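Local structure of mandelate racemase/muconate lactonizing protein (Paenibacillus sp., 3V5C) at residues H166-V171 with L229-A234. The protein probably dehydrates galacturonate, as a magnesium-dependent lyase of the enolase fold. The protein carries 1 engineered substitution. Sequence-based numbering, arbitrary orientation.
Sequences HFKIKV and LYWLEA. Engineered in segment 229-234: Ala234 (natural residue Glu).
Lys168 and Glu233 reach toward each other inside the barrel of the enolase-type C-terminal domain, from strands 167-170 and 231-233, which are not neighbours: strand 204-207 runs between them, parallel to both. The backbones therefore stay apart, with the CA atoms of Lys168 and Trp231 9.1 Å from each other, so long side chains bridge the gap. From CB, which points toward 229-234, Lys168 sends CG anti to its own N (chi1 -172°). CD then passes obliquely by the indole, 4.3 Å from Trp231 NE1, and lies 3.2 Å from Glu233 OE1. A bend at chi3 (80°) swings CE and NZ round to the carboxylate, the two side chains crossing at about a right angle. The salt bridge runs from Lys168 NZ to Glu233 OE2 at 2.9 Å, on the syn side but 30° out of the carboxylate plane; a weak second bond goes to Glu233 OE1. Lysine suits this place because its methylenes can lie beside an indole while NZ serves several acceptors, here also Glu336 and Tyr131. Tryptophan brings an N-H on a large flat ring: NE1 donates to the anti lone pair of Glu233 OE1 (3.1 Å), tilted from the indole plane. Glutamate offers two oxygens, and Gln283 also holds OE1, which should help fix the carboxylate's rotation. With an alanine in place of Glu233, Lys168 NZ would probably lose a salt-bridge partner and the indole N-H its acceptor. The side chain of Glu233 lies about 7 Å from the bound magnesium ion, and Glu233 OE2 comes close to the like-charged Asp207 OD2; the salt bridges from Lys168 to Glu233 and Glu336 probably help offset the negative charge of this buried cluster.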
loop_
_atom_site.group_PDB
_atom_site.type_symbol
_atom_site.label_atom_id
_atom_site.label_comp_id
_atom_site.label_asym_id
_atom_site.label_seq_id
_atom_site.Cartn_x
_atom_site.Cartn_y
_atom_site.Cartn_z
ATOM N N HIS A 166 -6.714 -4.065 -13.254
ATOM C CA HIS A 166 -6.601 -2.619 -13.063
ATOM C C HIS A 166 -5.146 -2.255 -12.954
ATOM O O HIS A 166 -4.359 -3.014 -12.372
ATOM C CB HIS A 166 -7.337 -2.242 -11.781
ATOM C CG HIS A 166 -8.687 -2.869 -11.691
ATOM N ND1 HIS A 166 -9.680 -2.613 -12.612
ATOM C CD2 HIS A 166 -9.203 -3.771 -10.822
ATOM C CE1 HIS A 166 -10.753 -3.319 -12.309
ATOM N NE2 HIS A 166 -10.496 -4.021 -11.221
ATOM N N PHE A 167 -4.792 -1.083 -13.479
ATOM C CA PHE A 167 -3.382 -0.763 -13.674
ATOM C C PHE A 167 -3.053 0.678 -13.338
ATOM O O PHE A 167 -3.764 1.585 -13.749
ATOM C CB PHE A 167 -2.984 -1.054 -15.127
ATOM C CG PHE A 167 -3.198 -2.486 -15.533
ATOM C CD1 PHE A 167 -4.414 -2.893 -16.074
ATOM C CD2 PHE A 167 -2.192 -3.429 -15.344
ATOM C CE1 PHE A 167 -4.626 -4.249 -16.440
ATOM C CE2 PHE A 167 -2.391 -4.775 -15.704
ATOM C CZ PHE A 167 -3.608 -5.178 -16.247
ATOM N N LYS A 168 -1.950 0.871 -12.617
ATOM C CA LYS A 168 -1.455 2.217 -12.355
ATOM C C LYS A 168 -0.200 2.427 -13.166
ATOM O O LYS A 168 0.780 1.697 -13.036
ATOM C CB LYS A 168 -1.177 2.468 -10.870
ATOM C CG LYS A 168 -0.857 3.948 -10.609
ATOM C CD LYS A 168 -0.966 4.307 -9.130
ATOM C CE LYS A 168 0.281 3.872 -8.357
ATOM N NZ LYS A 168 0.139 4.277 -6.887
ATOM N N ILE A 169 -0.246 3.451 -14.001
ATOM C CA ILE A 169 0.799 3.720 -14.959
ATOM C C ILE A 169 1.621 4.916 -14.507
ATOM O O ILE A 169 1.074 5.972 -14.227
ATOM C CB ILE A 169 0.174 4.029 -16.327
ATOM C CG1 ILE A 169 -0.715 2.860 -16.770
ATOM C CG2 ILE A 169 1.287 4.315 -17.344
ATOM C CD1 ILE A 169 -1.765 3.248 -17.798
ATOM N N LYS A 170 2.933 4.738 -14.383
ATOM C CA LYS A 170 3.790 5.866 -14.081
ATOM C C LYS A 170 3.830 6.808 -15.273
ATOM O O LYS A 170 3.996 6.363 -16.414
ATOM C CB LYS A 170 5.198 5.407 -13.705
ATOM C CG LYS A 170 5.268 4.625 -12.390
ATOM C CD LYS A 170 5.092 5.581 -11.217
ATOM C CE LYS A 170 5.239 4.870 -9.885
ATOM N NZ LYS A 170 3.928 4.370 -9.429
ATOM N N VAL A 171 3.662 8.100 -15.009
ATOM C CA VAL A 171 3.842 9.120 -16.037
ATOM C C VAL A 171 4.774 10.210 -15.482
ATOM O O VAL A 171 5.280 10.092 -14.364
ATOM C CB VAL A 171 2.490 9.690 -16.534
ATOM C CG1 VAL A 171 1.627 8.574 -17.115
ATOM C CG2 VAL A 171 1.751 10.411 -15.380
ATOM N N LEU A 229 -10.109 7.410 -17.313
ATOM C CA LEU A 229 -9.076 7.408 -16.286
ATOM C C LEU A 229 -9.784 7.426 -14.948
ATOM O O LEU A 229 -10.642 8.278 -14.705
ATOM C CB LEU A 229 -8.215 8.665 -16.394
ATOM C CG LEU A 229 -7.318 8.809 -17.620
ATOM C CD1 LEU A 229 -6.648 10.161 -17.566
ATOM C CD2 LEU A 229 -6.282 7.692 -17.625
ATOM N N TYR A 230 -9.410 6.502 -14.074
ATOM C CA TYR A 230 -10.052 6.389 -12.777
ATOM C C TYR A 230 -9.540 7.439 -11.798
ATOM O O TYR A 230 -10.329 8.126 -11.158
ATOM C CB TYR A 230 -9.875 4.980 -12.214
ATOM C CG TYR A 230 -10.681 4.740 -10.960
ATOM C CD1 TYR A 230 -12.062 4.649 -11.016
ATOM C CD2 TYR A 230 -10.068 4.618 -9.730
ATOM C CE1 TYR A 230 -12.806 4.450 -9.875
ATOM C CE2 TYR A 230 -10.804 4.415 -8.583
ATOM C CZ TYR A 230 -12.173 4.333 -8.668
ATOM O OH TYR A 230 -12.920 4.110 -7.536
ATOM N N TRP A 231 -8.218 7.525 -11.635
ATOM C CA TRP A 231 -7.661 8.637 -10.871
ATOM C C TRP A 231 -6.308 9.127 -11.356
ATOM O O TRP A 231 -5.590 8.427 -12.098
ATOM C CB TRP A 231 -7.627 8.320 -9.373
ATOM C CG TRP A 231 -6.508 7.458 -8.809
ATOM C CD1 TRP A 231 -5.155 7.563 -9.030
ATOM C CD2 TRP A 231 -6.666 6.434 -7.819
ATOM N NE1 TRP A 231 -4.478 6.636 -8.265
ATOM C CE2 TRP A 231 -5.382 5.939 -7.512
ATOM C CE3 TRP A 231 -7.781 5.868 -7.186
ATOM C CZ2 TRP A 231 -5.177 4.880 -6.601
ATOM C CZ3 TRP A 231 -7.574 4.825 -6.265
ATOM C CH2 TRP A 231 -6.286 4.356 -5.983
ATOM N N LEU A 232 -6.021 10.358 -10.951
ATOM C CA LEU A 232 -4.752 11.026 -11.165
ATOM C C LEU A 232 -4.063 11.214 -9.828
ATOM O O LEU A 232 -4.566 11.932 -8.957
ATOM C CB LEU A 232 -5.013 12.399 -11.783
ATOM C CG LEU A 232 -3.849 13.391 -11.793
ATOM C CD1 LEU A 232 -2.783 12.935 -12.754
ATOM C CD2 LEU A 232 -4.334 14.785 -12.171
ATOM N N GLU A 233 -2.904 10.591 -9.684
ATOM C CA GLU A 233 -2.157 10.578 -8.433
ATOM C C GLU A 233 -0.890 11.418 -8.545
ATOM O O GLU A 233 -0.135 11.328 -9.532
ATOM C CB GLU A 233 -1.835 9.114 -8.087
ATOM C CG GLU A 233 -0.708 8.844 -7.127
ATOM C CD GLU A 233 -0.714 7.383 -6.677
ATOM O OE1 GLU A 233 -1.646 6.670 -7.063
ATOM O OE2 GLU A 233 0.200 6.985 -5.937
ATOM N N ALA A 234 -0.663 12.252 -7.530
ATOM C CA ALA A 234 0.596 12.976 -7.425
ATOM C C ALA A 234 0.964 13.733 -8.697
ATOM O O ALA A 234 2.086 13.639 -9.169
ATOM C CB ALA A 234 1.717 12.033 -7.012
#